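Local coordinates for colicin-D (Escherichia coli, PDB 5ZNM), which kills Escherichia coli and closely related bacteria by inhibiting protein synthesis, and is represented here by its central domain and C-terminal tRNase domain, at residues E125-L130 with V277-N282; P152-L157 with L259-Y264; D330-E335 with N350-N355. All blocks are in the same frame, centred on the assembly; numbering follows the deposited sequence.

Interaction 1: residues E125-L130 with V277-N282; sequences EAMFSL and VYVMLN
Phe128 and Met280 form a hydrogen-bonded pair at the middle of an antiparallel ladder that joins strand 126-131 to strand 274-281 inside the five-stranded antiparallel sheet of the central domain. The short strand axes approach to 4.6 Å, and their directions are 160° apart. Four backbone bonds establish the register: Phe128 and Met280 exchange one pair, Leu130 and Tyr278 the other. The shorter bond of the first pair runs from Met280 N to Phe128 O at 2.8 Å. Between the bonded pairs, CA-H...O contacts fill in, as from Ser129 CA to Tyr278 O at 3.2 Å.

Apolar packing differs on the two faces. Where Met127, Ser129, Val279 and Leu281 project, Met127 CG sits 3.5 Å from Val279 CG1 and also meets the CD1 branch of Leu281. On the face bearing Phe128, Leu130, Tyr278 and Met280, the Met280 chain lies alongside Phe128; its bend at the sulfur (chi3 -94°) takes CE to the edge of the ring, 3.6 Å from Phe128 CD2. Met280 CE also reaches Leu130 CD1 at 3.9 Å, while Leu157 from strand 153-160 packs on Phe128.

Polar side chains act at the end of the ladder. Glu125 CB rests near the Asn282 amide, while its OE1 forms a salt bridge with Arg207. Asn282 N still bonds Ala126 O, at 3.2 Å, but the return bond comes from the side chain: Ala126 N donates almost straight (168°) to Asn282 OD1 at 2.9 Å, from well above the plane of the amide carbonyl.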
loop_
_atom_site.group_PDB
_atom_site.type_symbol
_atom_site.label_atom_id
_atom_site.label_comp_id
_atom_site.label_asym_id
_atom_site.label_seq_id
_atom_site.Cartn_x
_atom_site.Cartn_y
_atom_site.Cartn_z
ATOM N N GLU A 125 1.401 -7.593 -22.640
ATOM C CA GLU A 125 0.453 -8.371 -21.852
ATOM C C GLU A 125 0.395 -7.820 -20.429
ATOM O O GLU A 125 1.325 -7.154 -19.963
ATOM C CB GLU A 125 0.822 -9.870 -21.852
ATOM C CG GLU A 125 0.908 -10.489 -23.280
ATOM C CD GLU A 125 0.931 -12.023 -23.272
ATOM O OE1 GLU A 125 0.971 -12.622 -22.185
ATOM O OE2 GLU A 125 0.892 -12.638 -24.352
ATOM N N ALA A 126 -0.712 -8.105 -19.734
ATOM C CA ALA A 126 -0.974 -7.510 -18.427
ATOM C C ALA A 126 -1.651 -8.512 -17.500
ATOM O O ALA A 126 -2.327 -9.449 -17.938
ATOM C CB ALA A 126 -1.842 -6.247 -18.538
ATOM N N MET A 127 -1.502 -8.265 -16.197
ATOM C CA MET A 127 -1.908 -9.224 -15.180
ATOM C C MET A 127 -2.269 -8.451 -13.921
ATOM O O MET A 127 -1.471 -7.642 -13.443
ATOM C CB MET A 127 -0.782 -10.226 -14.898
ATOM C CG MET A 127 -1.108 -11.271 -13.841
ATOM S SD MET A 127 0.200 -12.529 -13.726
ATOM C CE MET A 127 1.579 -11.495 -13.255
ATOM N N PHE A 128 -3.472 -8.683 -13.416
ATOM C CA PHE A 128 -3.995 -7.993 -12.243
ATOM C C PHE A 128 -4.378 -9.031 -11.202
ATOM O O PHE A 128 -4.981 -10.055 -11.538
ATOM C CB PHE A 128 -5.218 -7.140 -12.615
ATOM C CG PHE A 128 -5.740 -6.296 -11.482
ATOM C CD1 PHE A 128 -5.073 -5.145 -11.089
ATOM C CD2 PHE A 128 -6.895 -6.654 -10.809
ATOM C CE1 PHE A 128 -5.554 -4.365 -10.037
ATOM C CE2 PHE A 128 -7.379 -5.873 -9.756
ATOM C CZ PHE A 128 -6.707 -4.735 -9.373
ATOM N N SER A 129 -4.019 -8.792 -9.941
ATOM C CA SER A 129 -4.234 -9.826 -8.936
ATOM C C SER A 129 -4.559 -9.196 -7.592
ATOM O O SER A 129 -4.078 -8.107 -7.264
ATOM C CB SER A 129 -3.018 -10.750 -8.790
ATOM O OG SER A 129 -1.869 -9.996 -8.453
ATOM N N LEU A 130 -5.389 -9.899 -6.823
ATOM C CA LEU A 130 -5.796 -9.449 -5.498
ATOM C C LEU A 130 -6.310 -10.651 -4.730
ATOM O O LEU A 130 -6.536 -11.719 -5.298
ATOM C CB LEU A 130 -6.875 -8.362 -5.551
ATOM C CG LEU A 130 -8.049 -8.391 -6.542
ATOM C CD1 LEU A 130 -8.616 -9.750 -6.801
ATOM C CD2 LEU A 130 -9.159 -7.474 -6.043
ATOM N N VAL A 277 -5.146 -16.042 -3.955
ATOM C CA VAL A 277 -4.976 -14.871 -4.806
ATOM C C VAL A 277 -5.699 -15.136 -6.121
ATOM O O VAL A 277 -5.465 -16.165 -6.764
ATOM C CB VAL A 277 -3.484 -14.586 -5.062
ATOM C CG1 VAL A 277 -3.287 -13.302 -5.857
ATOM C CG2 VAL A 277 -2.707 -14.537 -3.756
ATOM N N TYR A 278 -6.556 -14.206 -6.528
ATOM C CA TYR A 278 -7.264 -14.290 -7.801
ATOM C C TYR A 278 -6.497 -13.460 -8.819
ATOM O O TYR A 278 -6.130 -12.317 -8.537
ATOM C CB TYR A 278 -8.707 -13.802 -7.643
ATOM C CG TYR A 278 -9.504 -13.737 -8.933
ATOM C CD1 TYR A 278 -9.664 -14.858 -9.743
ATOM C CD2 TYR A 278 -10.118 -12.554 -9.329
ATOM C CE1 TYR A 278 -10.401 -14.800 -10.912
ATOM C CE2 TYR A 278 -10.860 -12.482 -10.517
ATOM C CZ TYR A 278 -10.993 -13.609 -11.296
ATOM O OH TYR A 278 -11.724 -13.549 -12.455
ATOM N N VAL A 279 -6.223 -14.046 -9.984
ATOM C CA VAL A 279 -5.339 -13.450 -10.973
ATOM C C VAL A 279 -6.077 -13.380 -12.308
ATOM O O VAL A 279 -6.741 -14.343 -12.711
ATOM C CB VAL A 279 -4.031 -14.255 -11.098
ATOM C CG1 VAL A 279 -3.099 -13.600 -12.102
ATOM C CG2 VAL A 279 -3.348 -14.377 -9.720
ATOM N N MET A 280 -5.985 -12.233 -12.978
ATOM C CA MET A 280 -6.707 -11.986 -14.227
ATOM C C MET A 280 -5.719 -11.507 -15.274
ATOM O O MET A 280 -4.857 -10.675 -14.982
ATOM C CB MET A 280 -7.813 -10.918 -14.054
ATOM C CG MET A 280 -8.911 -11.275 -13.077
ATOM S SD MET A 280 -9.629 -9.834 -12.259
ATOM C CE MET A 280 -8.689 -9.721 -10.740
ATOM N N LEU A 281 -5.851 -12.020 -16.493
ATOM C CA LEU A 281 -4.944 -11.668 -17.568
ATOM C C LEU A 281 -5.705 -10.945 -18.673
ATOM O O LEU A 281 -6.938 -10.935 -18.708
ATOM C CB LEU A 281 -4.227 -12.903 -18.132
ATOM C CG LEU A 281 -2.860 -13.220 -17.514
ATOM C CD1 LEU A 281 -3.032 -13.886 -16.182
ATOM C CD2 LEU A 281 -2.008 -14.084 -18.435
ATOM N N ASN A 282 -4.953 -10.284 -19.544
ATOM C CA ASN A 282 -5.581 -9.632 -20.685
ATOM C C ASN A 282 -6.207 -10.664 -21.613
ATOM O O ASN A 282 -5.708 -11.787 -21.768
ATOM C CB ASN A 282 -4.562 -8.797 -21.474
ATOM C CG ASN A 282 -3.406 -9.623 -21.985
ATOM O OD1 ASN A 282 -2.480 -9.932 -21.228
ATOM N ND2 ASN A 282 -3.446 -9.989 -23.273
#

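Interaction 2: residues P152-L157 with L259-Y264; sequences PVRGQL and LRDFIY
The guanidinium of Arg154 meets Leu259 over one face and Asp261 at its edge. Leu259 CD1 stands 3.4 Å above the guanidinium plane and over its centre, with Arg154 CZ 3.5 Å from that methyl. At the edge, the carboxylate of Asp261 is nearly coplanar with the guanidinium, the two planes being 11° apart. Two nitrogens grip two oxygens in a side-on, bidentate salt bridge: Arg154 NE donates to Asp261 OD2 at 2.8 Å, and Arg154 NH2 donates to Asp261 OD1 at 2.8 Å. Both oxygens use their syn lone pairs, and the second bond is close to straight (174°). With both acceptor oxygens close to the guanidinium plane, the pair is held flat, and the two bonds together restrain a twist of the carboxylate about CB-CG and a swing of the guanidinium about CD-NE. A bend at chi3 (72°) turns the end of the arginine so that NE and NH2 both face the acid.

The bridge ties together two antiparallel sheets of the central domain: Arg154 lies on strand 153-160, an outermost strand of one, and Asp261 belongs to segment 259-264, which runs into strand 262-267, an outermost strand of the other. Asp261 OD2 has a further partner in Tyr278 OH, which also bonds Gly155 N, so one hydroxyl bonds to both segments. The remaining terminal nitrogen, Arg154 NH1, bonds Pro177 O. These partners would probably stabilise the buried ion pair in its charged form.

Leu259 divides its two methyls between neighbours along strand 153-160. While CD1 covers the guanidinium, Leu259 CD2 packs at 3.5 Å on Gln156 CB, the two side chains crossing at about a right angle. Leu259 CD2 also lies 3.7 Å from Gly155 O.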
loop_
_atom_site.group_PDB
_atom_site.type_symbol
_atom_site.label_atom_id
_atom_site.label_comp_id
_atom_site.label_asym_id
_atom_site.label_seq_id
_atom_site.Cartn_x
_atom_site.Cartn_y
_atom_site.Cartn_z
ATOM N N PRO A 152 -18.735 -15.295 -8.016
ATOM C CA PRO A 152 -19.892 -14.622 -8.563
ATOM C C PRO A 152 -19.522 -13.552 -9.591
ATOM O O PRO A 152 -20.375 -13.152 -10.397
ATOM C CB PRO A 152 -20.548 -14.038 -7.294
ATOM C CG PRO A 152 -19.540 -13.757 -6.429
ATOM C CD PRO A 152 -18.498 -14.855 -6.632
ATOM N N VAL A 153 -18.274 -13.086 -9.580
ATOM C CA VAL A 153 -17.768 -12.076 -10.503
ATOM C C VAL A 153 -16.413 -12.544 -10.985
ATOM O O VAL A 153 -15.567 -12.913 -10.167
ATOM C CB VAL A 153 -17.610 -10.695 -9.839
ATOM C CG1 VAL A 153 -17.000 -9.707 -10.827
ATOM C CG2 VAL A 153 -18.921 -10.199 -9.358
ATOM N N ARG A 154 -16.197 -12.522 -12.298
ATOM C CA ARG A 154 -14.872 -12.765 -12.842
ATOM C C ARG A 154 -14.376 -11.521 -13.558
ATOM O O ARG A 154 -15.156 -10.636 -13.930
ATOM C CB ARG A 154 -14.867 -13.975 -13.780
ATOM C CG ARG A 154 -14.954 -15.295 -13.013
ATOM C CD ARG A 154 -15.219 -16.462 -13.945
ATOM N NE ARG A 154 -14.054 -16.802 -14.748
ATOM C CZ ARG A 154 -14.064 -17.758 -15.671
ATOM N NH1 ARG A 154 -15.180 -18.444 -15.894
ATOM N NH2 ARG A 154 -12.973 -18.023 -16.379
ATOM N N GLY A 155 -13.063 -11.456 -13.746
ATOM C CA GLY A 155 -12.422 -10.271 -14.277
ATOM C C GLY A 155 -11.665 -10.566 -15.555
ATOM O O GLY A 155 -11.219 -11.692 -15.791
ATOM N N GLN A 156 -11.515 -9.530 -16.376
ATOM C CA GLN A 156 -10.781 -9.606 -17.628
ATOM C C GLN A 156 -10.136 -8.256 -17.900
ATOM O O GLN A 156 -10.801 -7.219 -17.780
ATOM C CB GLN A 156 -11.722 -9.994 -18.769
ATOM C CG GLN A 156 -11.288 -9.508 -20.114
ATOM C CD GLN A 156 -11.996 -10.219 -21.224
ATOM O OE1 GLN A 156 -13.136 -9.902 -21.557
ATOM N NE2 GLN A 156 -11.324 -11.204 -21.803
ATOM N N LEU A 157 -8.849 -8.262 -18.244
ATOM C CA LEU A 157 -8.152 -7.040 -18.624
ATOM C C LEU A 157 -8.330 -6.794 -20.117
ATOM O O LEU A 157 -8.192 -7.715 -20.927
ATOM C CB LEU A 157 -6.668 -7.116 -18.280
ATOM C CG LEU A 157 -6.316 -6.900 -16.813
ATOM C CD1 LEU A 157 -4.834 -7.131 -16.604
ATOM C CD2 LEU A 157 -6.703 -5.501 -16.367
ATOM N N LEU A 259 -11.102 -15.197 -21.261
ATOM C CA LEU A 259 -10.852 -15.310 -19.825
ATOM C C LEU A 259 -9.728 -16.298 -19.570
ATOM O O LEU A 259 -9.909 -17.507 -19.743
ATOM C CB LEU A 259 -12.105 -15.757 -19.081
ATOM C CG LEU A 259 -13.241 -14.752 -19.042
ATOM C CD1 LEU A 259 -14.276 -15.224 -18.044
ATOM C CD2 LEU A 259 -12.721 -13.377 -18.680
ATOM N N ARG A 260 -8.591 -15.794 -19.113
ATOM C CA ARG A 260 -7.510 -16.629 -18.612
ATOM C C ARG A 260 -7.243 -16.192 -17.176
ATOM O O ARG A 260 -6.216 -15.580 -16.881
ATOM C CB ARG A 260 -6.269 -16.508 -19.465
ATOM C CG ARG A 260 -6.526 -16.615 -20.934
ATOM C CD ARG A 260 -5.256 -16.321 -21.659
ATOM N NE ARG A 260 -4.445 -17.516 -21.837
ATOM C CZ ARG A 260 -3.242 -17.491 -22.401
ATOM N NH1 ARG A 260 -2.735 -16.320 -22.813
ATOM N NH2 ARG A 260 -2.561 -18.623 -22.572
ATOM N N ASP A 261 -8.205 -16.441 -16.301
ATOM C CA ASP A 261 -8.060 -16.092 -14.894
ATOM C C ASP A 261 -7.907 -17.360 -14.068
ATOM O O ASP A 261 -8.308 -18.453 -14.482
ATOM C CB ASP A 261 -9.259 -15.262 -14.401
ATOM C CG ASP A 261 -10.586 -15.915 -14.734
ATOM O OD1 ASP A 261 -10.651 -16.624 -15.759
ATOM O OD2 ASP A 261 -11.559 -15.722 -13.977
ATOM N N PHE A 262 -7.298 -17.218 -12.892
ATOM C CA PHE A 262 -7.062 -18.395 -12.067
ATOM C C PHE A 262 -6.879 -17.954 -10.625
ATOM O O PHE A 262 -6.830 -16.762 -10.320
ATOM C CB PHE A 262 -5.841 -19.185 -12.559
ATOM C CG PHE A 262 -4.526 -18.430 -12.463
ATOM C CD1 PHE A 262 -4.115 -17.581 -13.489
ATOM C CD2 PHE A 262 -3.686 -18.602 -11.357
ATOM C CE1 PHE A 262 -2.910 -16.907 -13.421
ATOM C CE2 PHE A 262 -2.480 -17.931 -11.269
ATOM C CZ PHE A 262 -2.083 -17.074 -12.308
ATOM N N ILE A 263 -6.781 -18.937 -9.739
ATOM C CA ILE A 263 -6.460 -18.709 -8.336
ATOM C C ILE A 263 -5.202 -19.504 -8.005
ATOM O O ILE A 263 -5.015 -20.620 -8.509
ATOM C CB ILE A 263 -7.651 -19.105 -7.435
ATOM C CG1 ILE A 263 -8.795 -18.105 -7.651
ATOM C CG2 ILE A 263 -7.248 -19.154 -5.961
ATOM C CD1 ILE A 263 -10.116 -18.534 -7.075
ATOM N N TYR A 264 -4.305 -18.904 -7.222
ATOM C CA TYR A 264 -3.196 -19.653 -6.638
ATOM C C TYR A 264 -3.048 -19.232 -5.177
ATOM O O TYR A 264 -3.633 -18.238 -4.728
ATOM C CB TYR A 264 -1.889 -19.452 -7.421
ATOM C CG TYR A 264 -1.108 -18.215 -7.056
ATOM C CD1 TYR A 264 -1.613 -16.938 -7.312
ATOM C CD2 TYR A 264 0.127 -18.317 -6.446
ATOM C CE1 TYR A 264 -0.894 -15.801 -6.971
ATOM C CE2 TYR A 264 0.847 -17.188 -6.093
ATOM C CZ TYR A 264 0.341 -15.937 -6.359
ATOM O OH TYR A 264 1.076 -14.824 -5.995
#

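Interaction 3: residues D330-E335 with N350-N355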
loop_
_atom_site.group_PDB
_atom_site.type_symbol
_atom_site.label_atom_id
_atom_site.label_comp_id
_atom_site.label_asym_id
_atom_site.label_seq_id
_atom_site.Cartn_x
_atom_site.Cartn_y
_atom_site.Cartn_z
ATOM N N ASP A 330 6.242 -10.574 -42.477
ATOM C CA ASP A 330 6.745 -10.985 -43.780
ATOM C C ASP A 330 8.027 -10.224 -44.084
ATOM O O ASP A 330 8.109 -9.007 -43.879
ATOM C CB ASP A 330 5.665 -10.730 -44.837
ATOM C CG ASP A 330 6.077 -11.140 -46.248
ATOM O OD1 ASP A 330 7.267 -11.060 -46.618
ATOM O OD2 ASP A 330 5.174 -11.526 -47.014
ATOM N N LYS A 331 9.047 -10.957 -44.536
ATOM C CA LYS A 331 10.344 -10.338 -44.785
ATOM C C LYS A 331 10.273 -9.289 -45.887
ATOM O O LYS A 331 11.104 -8.376 -45.919
ATOM C CB LYS A 331 11.374 -11.408 -45.149
ATOM C CG LYS A 331 11.086 -12.077 -46.488
ATOM C CD LYS A 331 12.263 -12.906 -46.970
ATOM C CE LYS A 331 11.980 -13.520 -48.327
ATOM N NZ LYS A 331 12.747 -14.784 -48.511
ATOM N N ASP A 332 9.305 -9.398 -46.808
ATOM C CA ASP A 332 9.221 -8.372 -47.840
ATOM C C ASP A 332 8.326 -7.203 -47.461
ATOM O O ASP A 332 8.234 -6.252 -48.240
ATOM C CB ASP A 332 8.730 -8.944 -49.172
ATOM C CG ASP A 332 9.566 -10.105 -49.649
ATOM O OD1 ASP A 332 10.799 -10.028 -49.535
ATOM O OD2 ASP A 332 8.980 -11.095 -50.116
ATOM N N THR A 333 7.684 -7.221 -46.297
ATOM C CA THR A 333 6.927 -6.046 -45.867
ATOM C C THR A 333 7.897 -4.996 -45.353
ATOM O O THR A 333 8.796 -5.310 -44.571
ATOM C CB THR A 333 5.918 -6.402 -44.779
ATOM O OG1 THR A 333 4.902 -7.248 -45.323
ATOM C CG2 THR A 333 5.276 -5.139 -44.204
ATOM N N VAL A 334 7.709 -3.749 -45.784
ATOM C CA VAL A 334 8.636 -2.665 -45.490
ATOM C C VAL A 334 7.859 -1.469 -44.963
ATOM O O VAL A 334 6.684 -1.273 -45.298
ATOM C CB VAL A 334 9.441 -2.254 -46.742
ATOM C CG1 VAL A 334 10.334 -3.410 -47.211
ATOM C CG2 VAL A 334 8.477 -1.789 -47.865
ATOM N N GLU A 335 8.530 -0.654 -44.145
ATOM C CA GLU A 335 7.959 0.631 -43.767
ATOM C C GLU A 335 7.979 1.552 -44.981
ATOM O O GLU A 335 9.013 1.699 -45.641
ATOM C CB GLU A 335 8.747 1.264 -42.621
ATOM C CG GLU A 335 8.165 2.605 -42.197
ATOM C CD GLU A 335 9.009 3.315 -41.159
ATOM O OE1 GLU A 335 9.945 2.686 -40.626
ATOM O OE2 GLU A 335 8.736 4.503 -40.884
ATOM N N ASN A 350 3.348 -4.250 -48.232
ATOM C CA ASN A 350 3.885 -5.458 -48.850
ATOM C C ASN A 350 3.765 -5.349 -50.361
ATOM O O ASN A 350 2.652 -5.189 -50.868
ATOM C CB ASN A 350 3.160 -6.709 -48.345
ATOM C CG ASN A 350 3.794 -7.978 -48.857
ATOM O OD1 ASN A 350 3.566 -8.374 -49.997
ATOM N ND2 ASN A 350 4.605 -8.618 -48.023
ATOM N N PRO A 351 4.860 -5.437 -51.125
ATOM C CA PRO A 351 4.769 -5.240 -52.577
ATOM C C PRO A 351 4.163 -6.412 -53.337
ATOM O O PRO A 351 3.898 -6.270 -54.533
ATOM C CB PRO A 351 6.234 -5.031 -52.987
ATOM C CG PRO A 351 7.021 -5.758 -51.936
ATOM C CD PRO A 351 6.249 -5.588 -50.661
ATOM N N ASN A 352 3.936 -7.551 -52.693
ATOM C CA ASN A 352 3.346 -8.687 -53.388
ATOM C C ASN A 352 1.836 -8.724 -53.221
ATOM O O ASN A 352 1.099 -8.832 -54.204
ATOM C CB ASN A 352 3.952 -9.990 -52.881
ATOM C CG ASN A 352 5.453 -10.004 -52.977
ATOM O OD1 ASN A 352 6.145 -10.343 -52.019
ATOM N ND2 ASN A 352 5.967 -9.644 -54.140
ATOM N N THR A 353 1.357 -8.634 -51.980
ATOM C CA THR A 353 -0.081 -8.548 -51.771
ATOM C C THR A 353 -0.633 -7.152 -52.002
ATOM O O THR A 353 -1.852 -7.008 -52.134
ATOM C CB THR A 353 -0.444 -8.963 -50.350
ATOM O OG1 THR A 353 0.099 -8.002 -49.447
ATOM C CG2 THR A 353 0.110 -10.369 -50.020
ATOM N N MET A 354 0.232 -6.128 -52.014
ATOM C CA MET A 354 -0.136 -4.713 -52.091
ATOM C C MET A 354 -0.905 -4.232 -50.871
ATOM O O MET A 354 -1.527 -3.165 -50.911
ATOM C CB MET A 354 -0.928 -4.395 -53.366
ATOM C CG MET A 354 -0.228 -4.852 -54.624
ATOM S SD MET A 354 1.134 -3.778 -55.076
ATOM C CE MET A 354 0.229 -2.297 -55.526
ATOM N N ASN A 355 -0.845 -4.967 -49.761
ATOM C CA ASN A 355 -1.542 -4.550 -48.555
ATOM C C ASN A 355 -0.729 -3.516 -47.787
ATOM O O ASN A 355 0.506 -3.530 -47.796
ATOM C CB ASN A 355 -1.847 -5.760 -47.665
ATOM C CG ASN A 355 -3.014 -6.582 -48.192
ATOM O OD1 ASN A 355 -3.781 -6.107 -49.033
ATOM N ND2 ASN A 355 -3.162 -7.823 -47.701
HETATM O O HOH W 1 4.959 -11.133 -50.025
#
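Asn350 and Thr333 cross at about a right angle, and the amide end of the asparagine reaches the threonine hydroxyl. With Asn350 CG anti to the backbone N (chi1 -174°), ND2 extends to segment 330-335 and donates to Thr333 OG1 at 3.0 Å. The bond is nearly straight (170°), and the hydroxyl oxygen lies in the amide plane. Asp330 also crosses Asn350 at about a right angle, its carboxylate turned 61° from the amide; the bond from Asn350 ND2 to Asp330 OD2, at 3.1 Å, is weak.

The other end of the amide is fixed within its own turn. Asn350 OD1 accepts from Asn352 N at 2.8 Å, an Asx turn, and from Thr353 N at 3.0 Å, the two donors arriving from opposite faces of the amide plane. An Asx turn likewise holds Asp330 OD1 against Asp332 N. Beside the amide, Pro351 CD touches Asp332 O at 3.2 Å.

Thr333 OG1 also bonds His327 O of helix 314-329, and the Asn350 side chain packs on the same residue. The contact thus joins the turn between that helix and strand 334-335 to the loop linking strands 346-349 and 355-359 in the four-stranded antiparallel sheet of the C-terminal tRNase domain.

Interactions 1 and 2 belong to one buried region of the central domain, their centres 7 Å apart. Strands 274-281 and 262-267 are neighbours in the same sheet, where Val277 N lies 2.8 Å from Tyr264 O, and the Tyr278 OH to Asp261 OD2 approach of 2.7 Å connects the ladder to the salt bridge. Interaction 3 stands apart, on the surface, within the Colicin D family region near the C-terminus. Its centre is about 37 Å from that of interaction 1 and 39 Å from that of interaction 2; the nearest atoms are about 19 and 22 Å away. A glycerol, probably from crystallisation, bonds Asp330 of interaction 3.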